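Local coordinates for protein isomaltodextranase (Arthrobacter globiformis, PDB 5AWO) that hydrolyses the alpha-1,6-glucosidic linkages of dextran-type polysaccharides, releasing successive isomaltose units from the non-reducing ends of the chains, at residues A78-W83 / L121-N126; G374-R379 / E394-Q399; Y532-A537 / G574-T579. One frame throughout, in Å; residues are numbered along the deposited sequence.

From the N terminus, the three contacts come in series, with none nested in or crossing another. Interaction 1 closes a loop of 37 residues that carries helix 107-116, a beta-alpha-beta crossover between neighbouring strands of the eight-stranded parallel sheet of the catalytic TIM barrel. Interaction 2 closes a loop of 14 residues in the antiparallel beta-sandwich domain that follows the barrel, where strand 375-378 lies between 391-392 and 395-399. Interaction 3 joins two antiparallel strands in a sheet of the carbohydrate-binding module across 36 residues containing two further strands. Centres of interactions 1 and 2 lie about 31 Å apart, those of 2 and 3 about 25 Å, and those of 1 and 3 about 48 Å.

Interaction 1. Residues A78-W83 / L121-N126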
loop_
_atom_site.group_PDB
_atom_site.type_symbol
_atom_site.label_atom_id
_atom_site.label_comp_id
_atom_site.label_asym_id
_atom_site.label_seq_id
_atom_site.Cartn_x
_atom_site.Cartn_y
_atom_site.Cartn_z
ATOM N N ALA A 78 -11.958 -7.584 -11.778
ATOM C CA ALA A 78 -12.100 -6.716 -12.934
ATOM C C ALA A 78 -12.637 -5.396 -12.428
ATOM O O ALA A 78 -13.737 -5.342 -11.837
ATOM C CB ALA A 78 -13.047 -7.308 -13.957
ATOM N N CYS A 79 -11.848 -4.339 -12.577
ATOM C CA CYS A 79 -12.132 -3.051 -11.943
ATOM C C CYS A 79 -12.467 -1.974 -12.950
ATOM O O CYS A 79 -11.753 -1.793 -13.948
ATOM C CB CYS A 79 -10.910 -2.608 -11.144
ATOM S SG CYS A 79 -11.121 -1.169 -10.041
ATOM N N THR A 80 -13.555 -1.255 -12.722
ATOM C CA THR A 80 -13.875 -0.102 -13.527
ATOM C C THR A 80 -12.951 1.074 -13.190
ATOM O O THR A 80 -12.074 1.000 -12.336
ATOM C CB THR A 80 -15.364 0.274 -13.368
ATOM O OG1 THR A 80 -15.614 0.683 -12.019
ATOM C CG2 THR A 80 -16.269 -0.908 -13.695
ATOM N N ASP A 81 -13.152 2.162 -13.925
ATOM C CA ASP A 81 -12.368 3.368 -13.733
ATOM C C ASP A 81 -13.236 4.607 -13.945
ATOM O O ASP A 81 -14.446 4.567 -13.646
ATOM C CB ASP A 81 -11.099 3.338 -14.610
ATOM C CG ASP A 81 -9.981 4.180 -14.021
ATOM O OD1 ASP A 81 -9.464 3.829 -12.939
ATOM O OD2 ASP A 81 -9.688 5.227 -14.662
ATOM N N GLY A 82 -12.656 5.728 -14.353
ATOM C CA GLY A 82 -13.354 6.973 -14.501
ATOM C C GLY A 82 -14.183 7.069 -15.763
ATOM O O GLY A 82 -14.700 6.064 -16.237
ATOM N N TRP A 83 -14.330 8.289 -16.269
ATOM C CA TRP A 83 -15.242 8.594 -17.353
ATOM C C TRP A 83 -16.654 8.202 -16.911
ATOM O O TRP A 83 -17.369 7.536 -17.655
ATOM C CB TRP A 83 -14.824 7.916 -18.672
ATOM C CG TRP A 83 -13.529 8.476 -19.152
ATOM C CD1 TRP A 83 -13.362 9.499 -20.036
ATOM C CD2 TRP A 83 -12.218 8.070 -18.754
ATOM N NE1 TRP A 83 -12.020 9.760 -20.228
ATOM C CE2 TRP A 83 -11.300 8.895 -19.449
ATOM C CE3 TRP A 83 -11.720 7.104 -17.878
ATOM C CZ2 TRP A 83 -9.918 8.792 -19.274
ATOM C CZ3 TRP A 83 -10.318 6.998 -17.715
ATOM C CH2 TRP A 83 -9.451 7.830 -18.417
ATOM N N LEU A 121 -15.906 -8.100 -8.781
ATOM C CA LEU A 121 -16.022 -6.738 -9.275
ATOM C C LEU A 121 -15.262 -5.741 -8.428
ATOM O O LEU A 121 -15.445 -5.664 -7.224
ATOM C CB LEU A 121 -17.502 -6.335 -9.242
ATOM C CG LEU A 121 -17.855 -4.922 -9.702
ATOM C CD1 LEU A 121 -17.564 -4.716 -11.174
ATOM C CD2 LEU A 121 -19.319 -4.633 -9.384
ATOM N N GLY A 122 -14.419 -4.931 -9.080
ATOM C CA GLY A 122 -13.812 -3.766 -8.458
ATOM C C GLY A 122 -14.454 -2.516 -8.997
ATOM O O GLY A 122 -14.757 -2.422 -10.184
ATOM N N VAL A 123 -14.742 -1.564 -8.098
ATOM C CA VAL A 123 -15.425 -0.350 -8.489
ATOM C C VAL A 123 -14.592 0.906 -8.237
ATOM O O VAL A 123 -14.084 1.103 -7.144
ATOM C CB VAL A 123 -16.787 -0.203 -7.781
ATOM C CG1 VAL A 123 -17.409 1.164 -8.066
ATOM C CG2 VAL A 123 -17.731 -1.289 -8.262
ATOM N N TYR A 124 -14.519 1.729 -9.273
ATOM C CA TYR A 124 -14.012 3.107 -9.158
ATOM C C TYR A 124 -15.190 4.036 -8.884
ATOM O O TYR A 124 -16.089 4.179 -9.707
ATOM C CB TYR A 124 -13.319 3.477 -10.452
ATOM C CG TYR A 124 -12.851 4.908 -10.618
ATOM C CD1 TYR A 124 -13.731 5.943 -10.920
ATOM C CD2 TYR A 124 -11.494 5.224 -10.564
ATOM C CE1 TYR A 124 -13.300 7.246 -11.104
ATOM C CE2 TYR A 124 -11.071 6.521 -10.792
ATOM C CZ TYR A 124 -11.968 7.518 -11.060
ATOM O OH TYR A 124 -11.547 8.829 -11.269
ATOM N N TYR A 125 -15.240 4.590 -7.690
ATOM C CA TYR A 125 -16.163 5.691 -7.415
ATOM C C TYR A 125 -15.741 6.420 -6.161
ATOM O O TYR A 125 -15.124 5.861 -5.281
ATOM C CB TYR A 125 -17.638 5.218 -7.285
ATOM C CG TYR A 125 -18.593 6.271 -7.802
ATOM C CD1 TYR A 125 -18.752 6.479 -9.170
ATOM C CD2 TYR A 125 -19.362 7.053 -6.924
ATOM C CE1 TYR A 125 -19.581 7.468 -9.664
ATOM C CE2 TYR A 125 -20.181 8.053 -7.410
ATOM C CZ TYR A 125 -20.311 8.245 -8.776
ATOM O OH TYR A 125 -21.146 9.241 -9.235
ATOM N N ASN A 126 -16.126 7.692 -6.101
ATOM C CA ASN A 126 -15.877 8.517 -4.932
ATOM C C ASN A 126 -17.236 8.784 -4.297
ATOM O O ASN A 126 -18.081 9.411 -4.919
ATOM C CB ASN A 126 -15.169 9.820 -5.327
ATOM C CG ASN A 126 -14.759 10.643 -4.128
ATOM O OD1 ASN A 126 -15.482 10.660 -3.110
ATOM N ND2 ASN A 126 -13.606 11.323 -4.199
HETATM O O HOH W 1 -16.527 3.184 -12.262
#
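Thr80 and Tyr124 meet where two parallel barrel strands end, and the Thr80 hydroxyl is used in both directions. OG1 accepts the Tyr124 backbone N-H at 3.1 Å in a nearly straight bond (176° at the hydrogen) and donates to a water 2.7 Å from it. That water gives its own protons to Asp81 O and Tyr124 O, thereby satisfying one carbonyl from each segment. With chi1 at 65°, OG1 sits between the backbone N and the carbonyl carbon, within range of both partners. Earlier along both strands, regular pairing takes over: Gly122 N donates to Ala78 O at 2.9 Å, and Thr80 N to Gly122 O at 3.0 Å. Gly122 lets the strands come close, its CA 3.9 Å from that of Cys79.

One face of the Tyr124 ring is covered by the Asp81-Gly82 peptide. Gly82 CA makes a CH-pi contact, 3.9 Å from the ring centroid and 29° off its normal, while Gly82 N is held by Asp81 OD2 at 3.0 Å. Tyr124 OH is hydrogen-bonded to OD2 of Asp201, probably the catalytic nucleophile, so the contact reaches the active site of this GH27 TIM barrel. On the barrel's outer side, Ala78 and Leu121 pack against helices 56-68 and 107-116; in the sheet, the two strands are flanked by 39-42 and 197-200.

Interaction 2. Residues G374-R379 / E394-Q399; sequences GKPLYR and ERWAGQ
Strands 375-378 and 395-399 pair antiparallel in the beta-sandwich domain between the barrel and the carbohydrate-binding module, although their short axes are 114° apart in direction, well short of fully antiparallel. Lys375 and Ala397 form a hydrogen-bonded pair, with Lys375 N to Ala397 O at 2.9 Å and Ala397 N to Lys375 O at 3.0 Å. Pro376, which has no N-H to offer, faces Trp396 as the non-hydrogen-bonded pair, and Leu377 N resumes the ladder by donating to Arg395 O at 2.9 Å.

The proline instead lies over the indole. Its CD stands 3.8 Å from the centroid of the six-membered ring and 21° off the normal, a CH-pi contact. Trp396 is brought there by chi1 of -76°, which sets CG anti to the carbonyl carbon, while NE1 is hydrogen-bonded to Thr393 O. Phe299 and Thr300 of helix 295-302 also touch the indole, so this side of the sheet rests on the catalytic domain.

Leu377 and Arg395 form a second side-chain contact. The arginine is bent at chi3, and its NE forms a salt bridge with Asp392 while NH1 is hydrogen-bonded to Thr421 O. Over one face of this anchored guanidinium lies Leu377 CD2, 3.4 Å from Arg395 NH2.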
loop_
_atom_site.group_PDB
_atom_site.type_symbol
_atom_site.label_atom_id
_atom_site.label_comp_id
_atom_site.label_asym_id
_atom_site.label_seq_id
_atom_site.Cartn_x
_atom_site.Cartn_y
_atom_site.Cartn_z
ATOM N N GLY A 374 8.798 -4.495 0.075
ATOM C CA GLY A 374 10.186 -4.050 0.142
ATOM C C GLY A 374 10.302 -2.609 0.559
ATOM O O GLY A 374 9.322 -1.837 0.482
ATOM N N LYS A 375 11.495 -2.278 1.041
ATOM C CA LYS A 375 11.946 -0.914 1.185
ATOM C C LYS A 375 13.138 -0.700 0.271
ATOM O O LYS A 375 13.899 -1.620 0.015
ATOM C CB LYS A 375 12.326 -0.582 2.645
ATOM C CG LYS A 375 11.124 -0.138 3.483
ATOM C CD LYS A 375 11.467 0.101 4.961
ATOM C CE LYS A 375 10.397 0.879 5.725
ATOM N NZ LYS A 375 9.122 0.150 5.820
ATOM N N PRO A 376 13.311 0.542 -0.209
ATOM C CA PRO A 376 14.571 0.896 -0.859
ATOM C C PRO A 376 15.676 0.805 0.177
ATOM O O PRO A 376 15.381 0.916 1.386
ATOM C CB PRO A 376 14.356 2.358 -1.268
ATOM C CG PRO A 376 13.447 2.875 -0.181
ATOM C CD PRO A 376 12.529 1.730 0.145
ATOM N N LEU A 377 16.921 0.627 -0.237
ATOM C CA LEU A 377 17.989 0.673 0.755
ATOM C C LEU A 377 18.071 2.081 1.354
ATOM O O LEU A 377 18.288 3.047 0.653
ATOM C CB LEU A 377 19.324 0.305 0.121
ATOM C CG LEU A 377 20.504 0.131 1.071
ATOM C CD1 LEU A 377 20.269 -1.021 2.040
ATOM C CD2 LEU A 377 21.771 -0.077 0.259
ATOM N N TYR A 378 17.893 2.190 2.667
ATOM C CA TYR A 378 18.035 3.483 3.335
ATOM C C TYR A 378 19.509 3.841 3.483
ATOM O O TYR A 378 20.313 2.962 3.832
ATOM C CB TYR A 378 17.314 3.499 4.695
ATOM C CG TYR A 378 15.841 3.840 4.563
ATOM C CD1 TYR A 378 14.993 3.082 3.762
ATOM C CD2 TYR A 378 15.307 4.959 5.187
ATOM C CE1 TYR A 378 13.646 3.388 3.635
ATOM C CE2 TYR A 378 13.957 5.282 5.047
ATOM C CZ TYR A 378 13.140 4.493 4.249
ATOM O OH TYR A 378 11.803 4.836 4.118
ATOM N N ARG A 379 19.825 5.083 3.161
ATOM C CA ARG A 379 21.185 5.634 3.169
ATOM C C ARG A 379 21.341 6.705 4.263
ATOM O O ARG A 379 22.461 6.966 4.724
ATOM C CB ARG A 379 21.563 6.143 1.769
ATOM C CG ARG A 379 21.482 5.021 0.730
ATOM C CD ARG A 379 22.051 5.360 -0.634
ATOM N NE ARG A 379 21.214 6.282 -1.405
ATOM C CZ ARG A 379 21.339 6.522 -2.704
ATOM N NH1 ARG A 379 22.266 5.888 -3.428
ATOM N NH2 ARG A 379 20.504 7.368 -3.299
ATOM N N GLU A 394 17.081 2.278 -6.642
ATOM C CA GLU A 394 17.463 1.204 -7.532
ATOM C C GLU A 394 17.795 -0.121 -6.848
ATOM O O GLU A 394 18.117 -1.081 -7.510
ATOM C CB GLU A 394 18.630 1.653 -8.388
ATOM C CG GLU A 394 18.265 2.762 -9.358
ATOM C CD GLU A 394 19.465 3.221 -10.125
ATOM O OE1 GLU A 394 20.441 3.735 -9.519
ATOM O OE2 GLU A 394 19.452 3.079 -11.383
ATOM N N ARG A 395 17.739 -0.167 -5.514
ATOM C CA ARG A 395 18.000 -1.403 -4.780
ATOM C C ARG A 395 16.961 -1.555 -3.683
ATOM O O ARG A 395 16.868 -0.688 -2.776
ATOM C CB ARG A 395 19.410 -1.383 -4.177
ATOM C CG ARG A 395 20.491 -1.359 -5.245
ATOM C CD ARG A 395 21.899 -1.472 -4.663
ATOM N NE ARG A 395 22.229 -0.233 -3.972
ATOM C CZ ARG A 395 23.146 -0.094 -3.020
ATOM N NH1 ARG A 395 23.871 -1.125 -2.582
ATOM N NH2 ARG A 395 23.344 1.109 -2.506
ATOM N N TRP A 396 16.220 -2.648 -3.746
ATOM C CA TRP A 396 15.050 -2.899 -2.879
ATOM C C TRP A 396 15.159 -4.258 -2.207
ATOM O O TRP A 396 15.651 -5.210 -2.810
ATOM C CB TRP A 396 13.769 -2.888 -3.724
ATOM C CG TRP A 396 13.347 -1.503 -4.110
ATOM C CD1 TRP A 396 13.919 -0.687 -5.042
ATOM C CD2 TRP A 396 12.272 -0.770 -3.532
ATOM N NE1 TRP A 396 13.266 0.517 -5.071
ATOM C CE2 TRP A 396 12.261 0.499 -4.139
ATOM C CE3 TRP A 396 11.338 -1.054 -2.536
ATOM C CZ2 TRP A 396 11.330 1.478 -3.786
ATOM C CZ3 TRP A 396 10.422 -0.092 -2.191
ATOM C CH2 TRP A 396 10.426 1.163 -2.812
ATOM N N ALA A 397 14.708 -4.338 -0.961
ATOM C CA ALA A 397 14.600 -5.638 -0.297
ATOM C C ALA A 397 13.465 -5.624 0.698
ATOM O O ALA A 397 13.163 -4.591 1.298
ATOM C CB ALA A 397 15.888 -6.007 0.430
ATOM N N GLY A 398 12.822 -6.776 0.839
ATOM C CA GLY A 398 11.845 -6.964 1.881
ATOM C C GLY A 398 11.863 -8.393 2.353
ATOM O O GLY A 398 12.279 -9.297 1.637
ATOM N N GLN A 399 11.355 -8.593 3.579
ATOM C CA GLN A 399 11.370 -9.898 4.201
ATOM C C GLN A 399 10.004 -10.475 4.260
ATOM O O GLN A 399 9.024 -9.773 4.560
ATOM C CB GLN A 399 11.926 -9.790 5.618
ATOM C CG GLN A 399 12.240 -11.132 6.239
ATOM C CD GLN A 399 13.105 -10.991 7.490
ATOM O OE1 GLN A 399 13.140 -9.939 8.165
ATOM N NE2 GLN A 399 13.855 -12.056 7.777
#

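Interaction 3. Residues Y532-A537 / G574-T579; sequences YRYANA and GVADGT
Strands 532-535 and 574-579 run antiparallel, their axes 4.6 Å apart at closest approach and 136° apart in direction, within the beta-sandwich of the CBM35 carbohydrate-binding module. Side chains divide between the faces of the sheet. Tyr532 and Tyr534 share one with Ala576, whose CB lies 4.2 Å from Tyr532 CD1 and 4.3 Å from Tyr534 CE1. Tyr532 also reaches Val546 and Ile606, placing it inside the sandwich. Both tyrosines stand at hydrogen-bonded pairs, Tyr532 with Ala576 and Tyr534 with Gly574, each closed by reciprocal N-H to O bonds, the four backbone N-H groups all finding an acceptor.

On the other face, Arg533 CG is 4.3 Å from Val575 CG2; the arginine then runs extended, with NH1 hydrogen-bonded to Gly495 O. These two residues form the non-hydrogen-bonded pair bracketed by the others. Their CA atoms are 4.4 Å apart, and the C-H groups of Arg533 and Val575 point at Gly574 O and Tyr532 O respectively, each 3.2 Å from the CA concerned.

Tyr534 has chi1 of 78°, which swings its ring across to Gly574, a residue without a side chain to obstruct it. The hydroxyl is hydrogen-bonded to Pro565 O, and Phe564 meets the ring edge-to-face. On the side of the ring nearest its own backbone, Tyr534 CD1 comes to 3.2 Å from Gly574 O.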
loop_
_atom_site.group_PDB
_atom_site.type_symbol
_atom_site.label_atom_id
_atom_site.label_comp_id
_atom_site.label_asym_id
_atom_site.label_seq_id
_atom_site.Cartn_x
_atom_site.Cartn_y
_atom_site.Cartn_z
ATOM N N TYR A 532 15.720 -9.568 21.229
ATOM C CA TYR A 532 15.652 -8.185 20.745
ATOM C C TYR A 532 17.035 -7.539 20.850
ATOM O O TYR A 532 17.548 -7.352 21.965
ATOM C CB TYR A 532 14.669 -7.359 21.597
ATOM C CG TYR A 532 13.317 -7.959 21.891
ATOM C CD1 TYR A 532 13.134 -8.860 22.951
ATOM C CD2 TYR A 532 12.179 -7.569 21.180
ATOM C CE1 TYR A 532 11.884 -9.377 23.238
ATOM C CE2 TYR A 532 10.926 -8.094 21.453
ATOM C CZ TYR A 532 10.764 -8.998 22.494
ATOM O OH TYR A 532 9.503 -9.498 22.746
ATOM N N ARG A 533 17.674 -7.209 19.726
ATOM C CA ARG A 533 18.934 -6.483 19.783
ATOM C C ARG A 533 18.628 -4.999 19.796
ATOM O O ARG A 533 17.941 -4.491 18.891
ATOM C CB ARG A 533 19.903 -6.835 18.638
ATOM C CG ARG A 533 21.305 -6.284 18.853
ATOM C CD ARG A 533 22.329 -6.832 17.871
ATOM N NE ARG A 533 23.706 -6.551 18.296
ATOM C CZ ARG A 533 24.522 -5.626 17.793
ATOM N NH1 ARG A 533 24.156 -4.835 16.787
ATOM N NH2 ARG A 533 25.749 -5.496 18.274
ATOM N N TYR A 534 19.151 -4.306 20.800
ATOM C CA TYR A 534 18.721 -2.954 21.122
ATOM C C TYR A 534 19.875 -2.106 21.666
ATOM O O TYR A 534 20.905 -2.644 22.088
ATOM C CB TYR A 534 17.602 -3.015 22.180
ATOM C CG TYR A 534 18.150 -3.259 23.576
ATOM C CD1 TYR A 534 18.457 -4.544 24.006
ATOM C CD2 TYR A 534 18.419 -2.196 24.426
ATOM C CE1 TYR A 534 18.987 -4.771 25.273
ATOM C CE2 TYR A 534 18.954 -2.414 25.690
ATOM C CZ TYR A 534 19.241 -3.700 26.093
ATOM O OH TYR A 534 19.782 -3.918 27.356
ATOM N N ALA A 535 19.701 -0.790 21.644
ATOM C CA ALA A 535 20.546 0.154 22.395
ATOM C C ALA A 535 19.639 0.949 23.357
ATOM O O ALA A 535 18.464 1.201 23.058
ATOM C CB ALA A 535 21.280 1.096 21.468
ATOM N N ASN A 536 20.187 1.317 24.517
ATOM C CA ASN A 536 19.487 2.144 25.513
ATOM C C ASN A 536 20.499 2.765 26.463
ATOM O O ASN A 536 20.985 2.083 27.364
ATOM C CB ASN A 536 18.506 1.311 26.335
ATOM C CG ASN A 536 18.009 2.038 27.589
ATOM O OD1 ASN A 536 18.056 3.258 27.668
ATOM N ND2 ASN A 536 17.531 1.280 28.551
ATOM N N ALA A 537 20.824 4.022 26.227
ATOM C CA ALA A 537 21.725 4.776 27.100
ATOM C C ALA A 537 20.965 5.916 27.746
ATOM O O ALA A 537 21.472 7.016 27.837
ATOM C CB ALA A 537 22.913 5.308 26.319
ATOM N N GLY A 574 22.829 -4.458 23.213
ATOM C CA GLY A 574 22.552 -5.682 23.950
ATOM C C GLY A 574 21.445 -6.500 23.327
ATOM O O GLY A 574 20.808 -6.068 22.361
ATOM N N VAL A 575 21.232 -7.688 23.862
ATOM C CA VAL A 575 20.168 -8.572 23.447
ATOM C C VAL A 575 19.291 -8.902 24.651
ATOM O O VAL A 575 19.751 -9.528 25.620
ATOM C CB VAL A 575 20.719 -9.870 22.817
ATOM C CG1 VAL A 575 19.576 -10.762 22.369
ATOM C CG2 VAL A 575 21.672 -9.536 21.667
ATOM N N ALA A 576 18.042 -8.454 24.614
ATOM C CA ALA A 576 17.060 -8.852 25.611
ATOM C C ALA A 576 16.427 -10.151 25.173
ATOM O O ALA A 576 16.254 -10.402 23.970
ATOM C CB ALA A 576 16.007 -7.775 25.787
ATOM N N ASP A 577 16.099 -10.989 26.150
ATOM C CA ASP A 577 15.491 -12.282 25.908
ATOM C C ASP A 577 14.051 -12.265 26.346
ATOM O O ASP A 577 13.688 -11.592 27.324
ATOM C CB ASP A 577 16.212 -13.370 26.704
ATOM C CG ASP A 577 17.643 -13.561 26.278
ATOM O OD1 ASP A 577 18.062 -13.012 25.234
ATOM O OD2 ASP A 577 18.365 -14.276 27.003
ATOM N N GLY A 578 13.230 -13.038 25.653
ATOM C CA GLY A 578 11.855 -13.183 26.025
ATOM C C GLY A 578 11.207 -14.436 25.504
ATOM O O GLY A 578 11.837 -15.269 24.848
ATOM N N THR A 579 9.931 -14.544 25.819
ATOM C CA THR A 579 9.085 -15.630 25.401
ATOM C C THR A 579 7.823 -14.999 24.863
ATOM O O THR A 579 7.223 -14.141 25.506
ATOM C CB THR A 579 8.714 -16.532 26.598
ATOM O OG1 THR A 579 9.864 -17.262 27.007
ATOM C CG2 THR A 579 7.604 -17.515 26.231
#